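Side-chain contacts in enoyl-acyl carrier protein reductase (Uncultured bacterium, PDB 6KIA), which probably reduces the enoyl double bond of acyl-carrier-protein-bound intermediates in bacterial fatty acid synthesis, with NADH as the hydride donor: residues 118-121 against 122-125; 211-214 against 215-219; 266-269 against 270-274; 324-327 against 328-332; 431-434 against 435-438. All blocks are in the same frame, centred on the assembly; numbering follows the deposited sequence.

Overall arrangement
All five contacts are local, each within a helix or at its end, and together they illustrate how side chains three to five residues apart take on different chemistry in different places. Contacts 2 and 3 belong to neighbouring helices near the NADH site; they touch, and their centres lie 11 Å apart. Contact 2 is buried and largely apolar, whereas contact 3 is partly buried and richly charged. Contact 1 is a surface N-cap, about 53 Å from contact 4 between centres and across the chain's centre from it. Contacts 4 and 5, both partly buried, share that far side, where an arginine reaches the edge of a tryptophan and a histidine finishes a helix near the C-terminus.

Contact 1. Residues 118-121 against 122-125; sequences LDWA and HIEK
Asp-119 is the N-cap of helix 120-146 and caps the backbone N of His-122, and Leu-118 with Ile-123 adds the hydrophobic staple, in which the residue before the cap meets the fourth residue after the cap. The cap depends on the first torsion of Asp-119: with CG opposite the backbone N (chi1 -176°), the carboxylate swings over the first turn. His-122 N donates to Asp-119 OD1 at 3.4 Å, a weak bond in length although nearly straight at 164°. The other oxygen, OD2, rests 3.7 Å from CB of His-122, with carboxylate and imidazole planes 41° apart. A carboxylate here faces the amino end of the helix, which would be expected to favour its charged form. The imidazole itself heads elsewhere, its NE2 bonded to Pro-99 O. In the staple, CD1 of Ile-123 lies 3.6 Å from CB of Leu-118, the two side chains crossing at about a right angle. The same methyl approaches CE3 of Trp-120, also at 3.6 Å, but here the side chains run side by side in the same direction. Ile-123 N completes the turn by bonding to Asp-119 O at 3.0 Å. Around this surface cap, Leu-104 of helix 101-105 packs on Leu-118, His-122 and Ile-123. Helix 196-219 supplies Leu-200 and Met-203, and its first residue, Asp-196, accepts from Leu-118 N and weakly from Trp-120 NE1.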
# COMPACT_ATOMS: atom_id res chain seq x y z
N LEU A 118 12.00 1.28 26.78
CA LEU A 118 11.44 -0.06 26.76
C LEU A 118 12.48 -1.15 27.05
O LEU A 118 13.66 -0.99 26.75
CB LEU A 118 10.77 -0.33 25.39
CG LEU A 118 9.52 0.51 25.10
CD1 LEU A 118 9.08 0.39 23.64
CD2 LEU A 118 8.40 0.04 26.01
N ASP A 119 12.01 -2.23 27.66
CA ASP A 119 12.78 -3.45 27.89
C ASP A 119 12.96 -4.19 26.58
O ASP A 119 12.12 -5.02 26.20
CB ASP A 119 12.07 -4.32 28.92
CG ASP A 119 12.86 -5.58 29.30
OD1 ASP A 119 13.94 -5.84 28.73
OD2 ASP A 119 12.39 -6.29 30.22
N TRP A 120 14.07 -3.92 25.91
CA TRP A 120 14.26 -4.44 24.56
C TRP A 120 14.51 -5.93 24.52
O TRP A 120 14.23 -6.57 23.51
CB TRP A 120 15.39 -3.69 23.85
CG TRP A 120 15.01 -2.26 23.52
CD1 TRP A 120 15.49 -1.12 24.11
CD2 TRP A 120 14.02 -1.83 22.58
NE1 TRP A 120 14.89 -0.01 23.56
CE2 TRP A 120 13.98 -0.42 22.62
CE3 TRP A 120 13.17 -2.50 21.68
CZ2 TRP A 120 13.12 0.33 21.81
CZ3 TRP A 120 12.32 -1.75 20.88
CH2 TRP A 120 12.31 -0.36 20.95
N ALA A 121 15.03 -6.50 25.61
CA ALA A 121 15.20 -7.94 25.70
C ALA A 121 13.85 -8.63 25.65
O ALA A 121 13.65 -9.60 24.89
CB ALA A 121 15.94 -8.31 26.97
N HIS A 122 12.89 -8.10 26.42
CA HIS A 122 11.56 -8.69 26.42
C HIS A 122 10.89 -8.48 25.06
O HIS A 122 10.22 -9.39 24.55
CB HIS A 122 10.69 -8.10 27.53
CG HIS A 122 9.35 -8.77 27.65
ND1 HIS A 122 9.21 -10.08 28.04
CD2 HIS A 122 8.11 -8.33 27.36
CE1 HIS A 122 7.93 -10.41 28.03
NE2 HIS A 122 7.24 -9.36 27.61
N ILE A 123 11.08 -7.30 24.47
CA ILE A 123 10.46 -7.03 23.18
C ILE A 123 11.01 -8.01 22.14
O ILE A 123 10.27 -8.46 21.25
CB ILE A 123 10.68 -5.58 22.74
CG1 ILE A 123 9.74 -4.65 23.52
CG2 ILE A 123 10.40 -5.40 21.24
CD1 ILE A 123 10.06 -3.21 23.36
N GLU A 124 12.29 -8.34 22.24
CA GLU A 124 12.90 -9.30 21.32
C GLU A 124 12.30 -10.69 21.51
O GLU A 124 12.04 -11.43 20.54
CB GLU A 124 14.42 -9.34 21.53
CG GLU A 124 15.12 -10.41 20.69
CD GLU A 124 14.80 -10.30 19.21
OE1 GLU A 124 14.95 -9.19 18.64
OE2 GLU A 124 14.39 -11.32 18.61
N LYS A 125 12.08 -11.06 22.77
CA LYS A 125 11.38 -12.32 23.05
C LYS A 125 10.00 -12.39 22.39
O LYS A 125 9.62 -13.39 21.76
CB LYS A 125 11.27 -12.52 24.55
CG LYS A 125 10.67 -13.85 24.98
CD LYS A 125 10.73 -13.98 26.50
CE LYS A 125 11.93 -13.22 27.06
NZ LYS A 125 11.81 -12.91 28.51

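Contact 2. Residues 211-214 against 215-219; sequences NTFL and HLIEG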
# COMPACT_ATOMS: atom_id res chain seq x y z
N ASN A 211 8.89 -7.89 5.90
CA ASN A 211 9.30 -9.28 6.10
C ASN A 211 8.25 -10.33 5.75
O ASN A 211 8.59 -11.45 5.39
CB ASN A 211 9.77 -9.45 7.54
CG ASN A 211 11.03 -8.65 7.83
OD1 ASN A 211 11.76 -8.29 6.90
ND2 ASN A 211 11.28 -8.37 9.10
N THR A 212 6.97 -9.96 5.84
CA THR A 212 5.89 -10.82 5.36
C THR A 212 6.07 -11.25 3.88
O THR A 212 5.66 -12.34 3.51
CB THR A 212 4.53 -10.12 5.49
OG1 THR A 212 4.63 -8.81 4.90
CG2 THR A 212 4.15 -9.95 6.95
N PHE A 213 6.65 -10.38 3.04
CA PHE A 213 6.93 -10.73 1.65
C PHE A 213 7.98 -11.81 1.57
O PHE A 213 7.88 -12.73 0.76
CB PHE A 213 7.38 -9.49 0.87
CG PHE A 213 7.35 -9.63 -0.63
CD1 PHE A 213 6.23 -10.16 -1.29
CD2 PHE A 213 8.38 -9.12 -1.39
CE1 PHE A 213 6.20 -10.23 -2.69
CE2 PHE A 213 8.36 -9.19 -2.78
CZ PHE A 213 7.26 -9.74 -3.43
N LEU A 214 9.00 -11.70 2.43
CA LEU A 214 10.03 -12.72 2.49
C LEU A 214 9.42 -14.03 2.95
O LEU A 214 9.76 -15.09 2.43
CB LEU A 214 11.19 -12.32 3.42
CG LEU A 214 12.23 -13.43 3.61
CD1 LEU A 214 12.99 -13.69 2.31
CD2 LEU A 214 13.20 -13.11 4.75
N HIS A 215 8.53 -13.97 3.94
CA HIS A 215 7.92 -15.19 4.47
C HIS A 215 7.03 -15.82 3.43
O HIS A 215 6.88 -17.03 3.38
CB HIS A 215 7.13 -14.89 5.74
CG HIS A 215 7.98 -14.38 6.85
ND1 HIS A 215 9.24 -14.87 7.09
CD2 HIS A 215 7.77 -13.40 7.76
CE1 HIS A 215 9.77 -14.21 8.11
NE2 HIS A 215 8.90 -13.32 8.53
N LEU A 216 6.45 -14.98 2.58
CA LEU A 216 5.65 -15.47 1.47
C LEU A 216 6.52 -16.21 0.47
O LEU A 216 6.21 -17.34 0.07
CB LEU A 216 4.93 -14.31 0.79
CG LEU A 216 4.32 -14.62 -0.58
CD1 LEU A 216 3.33 -15.80 -0.52
CD2 LEU A 216 3.68 -13.36 -1.13
N ILE A 217 7.64 -15.59 0.10
CA ILE A 217 8.52 -16.18 -0.90
C ILE A 217 9.13 -17.49 -0.38
O ILE A 217 9.20 -18.50 -1.10
CB ILE A 217 9.61 -15.18 -1.31
CG1 ILE A 217 8.97 -14.05 -2.13
CG2 ILE A 217 10.67 -15.88 -2.18
CD1 ILE A 217 9.87 -12.84 -2.35
N GLU A 218 9.61 -17.47 0.85
CA GLU A 218 10.21 -18.68 1.45
C GLU A 218 9.19 -19.78 1.73
O GLU A 218 9.44 -20.96 1.50
CB GLU A 218 10.95 -18.30 2.73
CG GLU A 218 12.28 -17.66 2.43
CD GLU A 218 12.98 -17.16 3.68
OE1 GLU A 218 12.41 -17.24 4.79
OE2 GLU A 218 14.14 -16.74 3.55
N GLY A 219 8.03 -19.37 2.23
CA GLY A 219 6.98 -20.30 2.61
C GLY A 219 6.40 -21.02 1.40
O GLY A 219 5.97 -22.17 1.51
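Phe-213 and Ile-217, one turn apart on helix 196-219, make a CH-pi contact. CD1 of Ile-217 lies over one face of the phenyl ring, offset toward its rim, 4.1 Å from the centroid and 15° off the normal. Ile-217 holds CG1 opposite its carbonyl carbon (chi1 -70°), which sends CD1 back along the helix to that ring. Plain apolar packing follows: CD2 of Leu-216 meets CD1 of Phe-213 at 4.1 Å. At the more exposed flank, CD1 of Leu-214 touches OE2 of Glu-218 at 3.5 Å, a carbon resting against a carboxylate, whose chain is extended. A third kind of contact joins a ring and a carbonyl. Asn-211 O accepts from His-215 N at 2.9 Å, and it also lies 3.1 Å above the plane of the His-215 imidazole, nearest to CD2, so one oxygen serves the helix while lying against the ring. Thr-212 binds beyond this stretch of helix, its OG1 bonding to Val-208 O and His-159 NE2. The side chain of Thr-212 is about 6 Å from the bound NADH. The apolar side is buried between Tyr-236 of strand 234-240 and Ile-272 of helix 263-278. A helix laid in this way on a parallel sheet beside the dinucleotide is characteristic of the Rossmann fold.

Contact 3. Residues 266-269 against 270-274; sequences KMRL and ERIAE. With NAI (1,4-dihydronicotinamide adenine dinucleotide), chain D.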
# COMPACT_ATOMS: atom_id res chain seq x y z
N LYS A 266 9.31 -0.00 3.40
CA LYS A 266 9.09 -0.16 1.96
C LYS A 266 10.43 -0.36 1.22
O LYS A 266 10.49 -1.03 0.20
CB LYS A 266 8.33 1.04 1.37
CG LYS A 266 6.84 1.10 1.79
CD LYS A 266 6.09 -0.15 1.26
CE LYS A 266 4.58 -0.01 1.45
NZ LYS A 266 3.79 -1.21 1.04
N MET A 267 11.51 0.26 1.72
CA MET A 267 12.80 0.03 1.05
C MET A 267 13.35 -1.36 1.38
O MET A 267 14.03 -2.00 0.56
CB MET A 267 13.80 1.13 1.39
CG MET A 267 13.45 2.40 0.64
SD MET A 267 14.63 3.76 0.94
CE MET A 267 14.29 4.13 2.65
N ARG A 268 13.01 -1.87 2.56
CA ARG A 268 13.38 -3.23 2.89
C ARG A 268 12.60 -4.23 2.02
O ARG A 268 13.14 -5.24 1.56
CB ARG A 268 13.12 -3.52 4.37
CG ARG A 268 13.59 -4.88 4.82
CD ARG A 268 13.38 -5.07 6.32
NE ARG A 268 13.92 -6.35 6.76
CZ ARG A 268 15.19 -6.55 7.10
NH1 ARG A 268 16.06 -5.54 7.11
NH2 ARG A 268 15.59 -7.76 7.46
N LEU A 269 11.34 -3.91 1.75
CA LEU A 269 10.51 -4.69 0.83
C LEU A 269 11.16 -4.77 -0.56
O LEU A 269 11.26 -5.86 -1.16
CB LEU A 269 9.12 -4.07 0.73
CG LEU A 269 8.12 -4.70 -0.24
CD1 LEU A 269 7.65 -6.06 0.30
CD2 LEU A 269 6.94 -3.75 -0.49
N GLU A 270 11.60 -3.62 -1.05
CA GLU A 270 12.32 -3.57 -2.33
C GLU A 270 13.56 -4.47 -2.30
O GLU A 270 13.80 -5.24 -3.23
CB GLU A 270 12.73 -2.15 -2.66
CG GLU A 270 11.56 -1.25 -2.98
CD GLU A 270 11.95 0.20 -3.08
OE1 GLU A 270 13.05 0.56 -2.59
OE2 GLU A 270 11.14 0.98 -3.60
N ARG A 271 14.34 -4.37 -1.22
CA ARG A 271 15.55 -5.21 -1.12
C ARG A 271 15.23 -6.71 -1.13
O ARG A 271 15.96 -7.50 -1.72
CB ARG A 271 16.36 -4.85 0.12
CG ARG A 271 17.01 -3.49 0.03
CD ARG A 271 18.06 -3.25 1.12
NE ARG A 271 17.58 -3.46 2.49
CZ ARG A 271 16.98 -2.54 3.22
NH1 ARG A 271 16.75 -1.33 2.72
NH2 ARG A 271 16.60 -2.83 4.46
N ILE A 272 14.15 -7.11 -0.46
CA ILE A 272 13.72 -8.50 -0.49
C ILE A 272 13.42 -8.95 -1.93
O ILE A 272 13.87 -10.03 -2.38
CB ILE A 272 12.47 -8.72 0.41
CG1 ILE A 272 12.86 -8.59 1.88
CG2 ILE A 272 11.84 -10.10 0.16
CD1 ILE A 272 11.69 -8.36 2.82
N ALA A 273 12.72 -8.10 -2.69
CA ALA A 273 12.45 -8.41 -4.10
C ALA A 273 13.74 -8.54 -4.91
O ALA A 273 13.87 -9.44 -5.75
CB ALA A 273 11.55 -7.34 -4.73
N GLU A 274 14.66 -7.61 -4.71
CA GLU A 274 15.93 -7.64 -5.46
C GLU A 274 16.74 -8.90 -5.14
O GLU A 274 17.26 -9.57 -6.07
CB GLU A 274 16.74 -6.38 -5.17
CG GLU A 274 16.06 -5.13 -5.68
CD GLU A 274 16.71 -3.83 -5.19
OE1 GLU A 274 17.27 -3.83 -4.07
OE2 GLU A 274 16.65 -2.83 -5.93
PA NAI D . -5.88 -1.44 2.68
O1A NAI D . -7.05 -1.80 1.83
O2A NAI D . -6.16 -1.03 4.12
O5B NAI D . -4.86 -2.66 2.62
C5B NAI D . -4.03 -2.93 3.73
C4B NAI D . -3.58 -4.41 3.49
O4B NAI D . -2.55 -4.71 4.61
C3B NAI D . -4.55 -5.25 3.61
O3B NAI D . -4.47 -6.35 2.61
C2B NAI D . -4.38 -5.86 5.14
O2B NAI D . -5.12 -7.13 5.24
C1B NAI D . -3.11 -5.97 5.29
N9A NAI D . -2.70 -5.78 6.69
C8A NAI D . -2.72 -4.74 7.55
N7A NAI D . -2.23 -5.16 8.72
C5A NAI D . -1.89 -6.46 8.58
C6A NAI D . -1.35 -7.31 9.53
N6A NAI D . -0.96 -7.14 10.90
N1A NAI D . -1.10 -8.58 9.17
C2A NAI D . -1.39 -9.02 7.91
N3A NAI D . -1.93 -8.16 6.96
C4A NAI D . -2.18 -6.87 7.33
O3 NAI D . -5.04 -0.17 2.03
PN NAI D . -4.07 -0.13 0.74
O1N NAI D . -4.81 -0.60 -0.48
O2N NAI D . -3.64 1.32 0.67
O5D NAI D . -2.83 -1.08 1.05
C5D NAI D . -2.48 -2.15 0.19
C4D NAI D . -0.99 -1.97 -0.20
O4D NAI D . -0.89 -0.92 -0.99
C3D NAI D . -0.14 -1.65 1.03
O3D NAI D . 1.01 -2.41 1.08
C2D NAI D . 0.23 -0.17 0.76
O2D NAI D . 1.42 0.17 1.56
C1D NAI D . 0.40 -0.12 -0.53
N1N NAI D . 0.34 1.23 -1.08
C2N NAI D . -0.62 2.14 -0.69
C3N NAI D . -0.60 3.44 -1.20
C7N NAI D . -1.68 4.46 -0.81
O7N NAI D . -1.50 5.66 -0.99
N7N NAI D . -2.89 3.99 -0.25
C4N NAI D . 0.35 3.85 -2.12
C5N NAI D . 1.29 2.91 -2.55
C6N NAI D . 1.28 1.61 -2.03
O HOH W 1 15.44 0.06 -1.72
O HOH W 2 15.83 -2.39 7.10
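Lys-266, whose O accepts from Glu-270 N, makes the bonds of this helix turn to NADH. Its chain turns at chi2 (-62°) and then runs straight, delivering NZ to two hydroxyl oxygens of the nicotinamide ribose, O2D at 2.8 Å and O3D at 3.0 Å. Tyr-239 O also bonds to NZ, so the buried ammonium has three hydrogen-bond partners, two of them on the same ribose. One turn on, the carboxylate of Glu-270 is fixed through OE2 by His-242 ND1 and Asn-287 ND2. Its other oxygen, OE1, lies 3.7 Å from CG of Met-267 and accepts from a water at 2.6 Å; that water also bonds weakly to Met-267 O. Farther out, Arg-271 folds back over the helix. A bend at chi3 (-54°) lays one face of its guanidinium on CA of Arg-268, with NH2 3.5 Å from CB of Arg-268. NH1 of Arg-268 comes to the edge of that group, in its plane, 3.8 Å from NH2 of Arg-271, the two guanidinium planes standing 79° apart. A second water accepts from Arg-268 NH1 at 3.2 Å and weakly from Arg-271 NH2 at 2.8 Å, bridging the like charges, while Arg-268 NE is anchored on Asn-211 OD1. A helix-borne lysine holding both ribose hydroxyls recalls the active-site lysine of short-chain dehydrogenases and reductases, a family with the same Rossmann fold.

Contact 4. Residues 324-327 against 328-332; sequences AQWQ and ACREV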
# COMPACT_ATOMS: atom_id res chain seq x y z
N ALA A 324 -14.59 13.43 -20.00
CA ALA A 324 -15.69 13.04 -19.13
C ALA A 324 -15.24 12.93 -17.66
O ALA A 324 -16.04 13.17 -16.73
CB ALA A 324 -16.29 11.70 -19.61
N GLN A 325 -13.97 12.57 -17.45
CA GLN A 325 -13.43 12.49 -16.08
C GLN A 325 -13.27 13.87 -15.50
O GLN A 325 -13.56 14.10 -14.31
CB GLN A 325 -12.09 11.75 -16.04
CG GLN A 325 -12.20 10.32 -16.48
CD GLN A 325 -13.37 9.64 -15.81
OE1 GLN A 325 -13.46 9.57 -14.59
NE2 GLN A 325 -14.31 9.18 -16.63
N TRP A 326 -12.76 14.78 -16.32
CA TRP A 326 -12.73 16.19 -15.91
C TRP A 326 -14.13 16.66 -15.54
O TRP A 326 -14.33 17.27 -14.49
CB TRP A 326 -12.14 17.07 -17.01
CG TRP A 326 -10.64 17.06 -17.01
CD1 TRP A 326 -9.81 15.99 -17.20
CD2 TRP A 326 -9.78 18.20 -16.83
NE1 TRP A 326 -8.49 16.37 -17.13
CE2 TRP A 326 -8.45 17.74 -16.91
CE3 TRP A 326 -10.00 19.56 -16.61
CZ2 TRP A 326 -7.35 18.58 -16.77
CZ3 TRP A 326 -8.91 20.40 -16.47
CH2 TRP A 326 -7.60 19.92 -16.55
N GLN A 327 -15.13 16.34 -16.37
CA GLN A 327 -16.50 16.77 -16.07
C GLN A 327 -16.99 16.21 -14.74
O GLN A 327 -17.62 16.90 -13.93
CB GLN A 327 -17.45 16.35 -17.20
CG GLN A 327 -17.24 17.11 -18.49
CD GLN A 327 -17.68 18.56 -18.39
OE1 GLN A 327 -18.78 18.85 -17.94
NE2 GLN A 327 -16.80 19.48 -18.79
N ALA A 328 -16.70 14.93 -14.53
CA ALA A 328 -17.07 14.26 -13.28
C ALA A 328 -16.46 14.94 -12.05
O ALA A 328 -17.11 15.02 -11.02
CB ALA A 328 -16.64 12.83 -13.33
N CYS A 329 -15.21 15.38 -12.16
CA CYS A 329 -14.56 16.05 -11.04
C CYS A 329 -15.11 17.47 -10.85
O CYS A 329 -15.23 17.93 -9.71
CB CYS A 329 -13.05 16.09 -11.22
SG CYS A 329 -12.33 14.42 -11.10
N ARG A 330 -15.46 18.13 -11.95
CA ARG A 330 -16.07 19.45 -11.87
C ARG A 330 -17.37 19.38 -11.09
O ARG A 330 -17.68 20.27 -10.28
CB ARG A 330 -16.36 20.00 -13.28
CG ARG A 330 -15.17 20.31 -14.13
CD ARG A 330 -15.61 20.96 -15.43
NE ARG A 330 -14.53 21.05 -16.39
CZ ARG A 330 -13.60 22.00 -16.37
NH1 ARG A 330 -13.63 22.95 -15.44
NH2 ARG A 330 -12.65 22.02 -17.30
N GLU A 331 -18.15 18.33 -11.35
CA GLU A 331 -19.48 18.22 -10.75
C GLU A 331 -19.51 18.10 -9.22
O GLU A 331 -20.51 18.46 -8.62
CB GLU A 331 -20.23 17.05 -11.38
CG GLU A 331 -20.84 17.39 -12.73
CD GLU A 331 -21.41 16.18 -13.45
OE1 GLU A 331 -21.13 15.04 -13.02
OE2 GLU A 331 -22.14 16.37 -14.45
N VAL A 332 -18.44 17.65 -8.58
CA VAL A 332 -18.48 17.53 -7.12
C VAL A 332 -18.01 18.81 -6.40
O VAL A 332 -18.10 18.91 -5.18
CB VAL A 332 -17.65 16.33 -6.61
CG1 VAL A 332 -18.24 15.02 -7.13
CG2 VAL A 332 -16.18 16.46 -6.98
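Arg-330 runs back along helix 320-331 over Trp-326 and Gln-327, and meets a succession of backbone, amide and ring atoms. CB starts 3.4 Å from Gln-327 O. Because CG stands opposite the carbonyl carbon (chi1 -66°), the chain then turns toward the preceding turn, and CG comes 3.2 Å from Trp-326 O. That oxygen already accepts from Arg-330 N at 2.9 Å, so backbone and side chain of one residue converge on it. CD continues in an extended run and passes 3.9 Å from NE2 of Gln-327, whose own chain bends at chi2 and crosses at a slant. NE lies 3.7 Å from the same NE2, with amide and guanidinium planes 43° apart. At the tip, NH2 lies near the ring plane at the edge of the indole, 3.7 Å from CE3 of Trp-326, so the charge does not sit over the ring face; the two planes are inclined by 48°. A salt bridge from NH2 to Glu-340 OE2, on helix 339-351, anchors the tip. The indole is fixed separately, by a bond from NE1 to Leu-310 O and a cation-pi contact with Lys-314. The helix thus lies among three others: Leu-339 and Leu-343 of helix 339-351 meet Trp-326, helix 309-315 adds Leu-310 and Leu-313, and helix 394-413 packs Val-394 and Val-397 against Cys-329 and Gln-325.

Contact 5. Residues 431-434 against 435-438; sequences KQLN and LMHR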
# COMPACT_ATOMS: atom_id res chain seq x y z
N LYS A 431 -1.79 6.51 -19.58
CA LYS A 431 -1.75 5.77 -20.86
C LYS A 431 -2.67 4.54 -20.83
O LYS A 431 -3.50 4.34 -21.74
CB LYS A 431 -0.33 5.31 -21.19
CG LYS A 431 0.65 6.40 -21.58
CD LYS A 431 1.99 5.81 -21.97
CE LYS A 431 2.92 6.87 -22.52
NZ LYS A 431 4.28 6.32 -22.73
N GLN A 432 -2.53 3.74 -19.77
CA GLN A 432 -3.37 2.56 -19.58
C GLN A 432 -4.87 2.94 -19.52
O GLN A 432 -5.71 2.30 -20.16
CB GLN A 432 -2.96 1.80 -18.29
CG GLN A 432 -3.91 0.71 -17.99
CD GLN A 432 -3.71 -0.49 -18.91
OE1 GLN A 432 -2.59 -0.95 -19.13
NE2 GLN A 432 -4.77 -0.90 -19.57
N LEU A 433 -5.22 3.99 -18.79
CA LEU A 433 -6.63 4.33 -18.63
C LEU A 433 -7.24 4.87 -19.94
O LEU A 433 -8.37 4.54 -20.30
CB LEU A 433 -6.80 5.38 -17.53
CG LEU A 433 -6.61 4.89 -16.09
CD1 LEU A 433 -6.41 6.05 -15.13
CD2 LEU A 433 -7.85 4.06 -15.72
N ASN A 434 -6.47 5.65 -20.68
CA ASN A 434 -6.98 6.17 -21.94
C ASN A 434 -7.14 5.04 -22.94
O ASN A 434 -8.11 5.00 -23.68
CB ASN A 434 -6.10 7.30 -22.46
CG ASN A 434 -6.39 8.62 -21.75
OD1 ASN A 434 -7.51 8.86 -21.26
ND2 ASN A 434 -5.37 9.45 -21.63
N LEU A 435 -6.21 4.07 -22.88
CA LEU A 435 -6.26 2.95 -23.82
C LEU A 435 -7.46 2.03 -23.55
O LEU A 435 -8.17 1.66 -24.48
CB LEU A 435 -4.95 2.17 -23.75
CG LEU A 435 -4.77 0.96 -24.67
CD1 LEU A 435 -4.58 1.46 -26.09
CD2 LEU A 435 -3.55 0.21 -24.18
N MET A 436 -7.69 1.71 -22.28
CA MET A 436 -8.87 0.95 -21.84
C MET A 436 -10.18 1.55 -22.26
O MET A 436 -11.15 0.83 -22.42
CB MET A 436 -8.92 0.81 -20.31
CG MET A 436 -7.70 0.24 -19.68
SD MET A 436 -7.84 0.45 -17.91
CE MET A 436 -9.24 -0.59 -17.49
N HIS A 437 -10.22 2.88 -22.41
CA HIS A 437 -11.47 3.56 -22.67
C HIS A 437 -11.50 4.14 -24.07
O HIS A 437 -12.25 5.07 -24.35
CB HIS A 437 -11.70 4.68 -21.65
CG HIS A 437 -11.95 4.19 -20.26
ND1 HIS A 437 -10.93 3.93 -19.37
CD2 HIS A 437 -13.11 3.88 -19.61
CE1 HIS A 437 -11.44 3.50 -18.23
NE2 HIS A 437 -12.76 3.46 -18.35
N ARG A 438 -10.70 3.57 -24.97
CA ARG A 438 -10.56 4.13 -26.31
C ARG A 438 -11.85 4.05 -27.12
O ARG A 438 -11.99 4.75 -28.13
CB ARG A 438 -9.42 3.44 -27.08
CG ARG A 438 -9.57 1.93 -27.24
CD ARG A 438 -8.27 1.30 -27.74
NE ARG A 438 -8.25 -0.12 -27.38
CZ ARG A 438 -8.77 -1.09 -28.14
NH1 ARG A 438 -9.34 -0.78 -29.30
NH2 ARG A 438 -8.74 -2.35 -27.72
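His-437 turns back on Leu-433 at the C-terminal end of helix 426-436, where a side chain takes over a carbonyl as the helical pattern runs out. The ring stands edge-on to that carbonyl: His-437 ND1 donates to Leu-433 O at 2.8 Å, with an angle of 164° at the hydrogen and the oxygen practically in the ring plane. With CG opposite the carbonyl carbon (chi1 -68°), the imidazole lies beside its own N, and ND1 and N therefore both face the same turn. The backbone N is the poorer donor, giving a weak bond to Leu-433 O at 3.3 Å and one of ordinary length to Asn-434 O at 3.2 Å, where it lies above the carbonyl plane. The i to i+3 bond from His-437 N to Asn-434 O is consistent with a tightening last turn. The donation from ND1 shows that this nitrogen carries a hydrogen, and the ring also stacks on Trp-321 of helix 320-331.

On another side of the helix, Met-436 and Gln-432 slant across each other. CG of Gln-432 lies 3.9 Å from SD of Met-436, and this sulfur also comes to CD2 of Leu-433, at 4.2 Å. The carbon-to-amide approach of Met-436 to Gln-432 is very short, so its exact placement is doubtful. Helix 394-413 meets both side chains, through Leu-409 at Gln-432 and Glu-404 at Met-436. Asn-434 ties the helix to the end of helix 309-315 and the residue that follows it, its ND2 donating to two backbone oxygens, Leu-313 O and Glu-316 O.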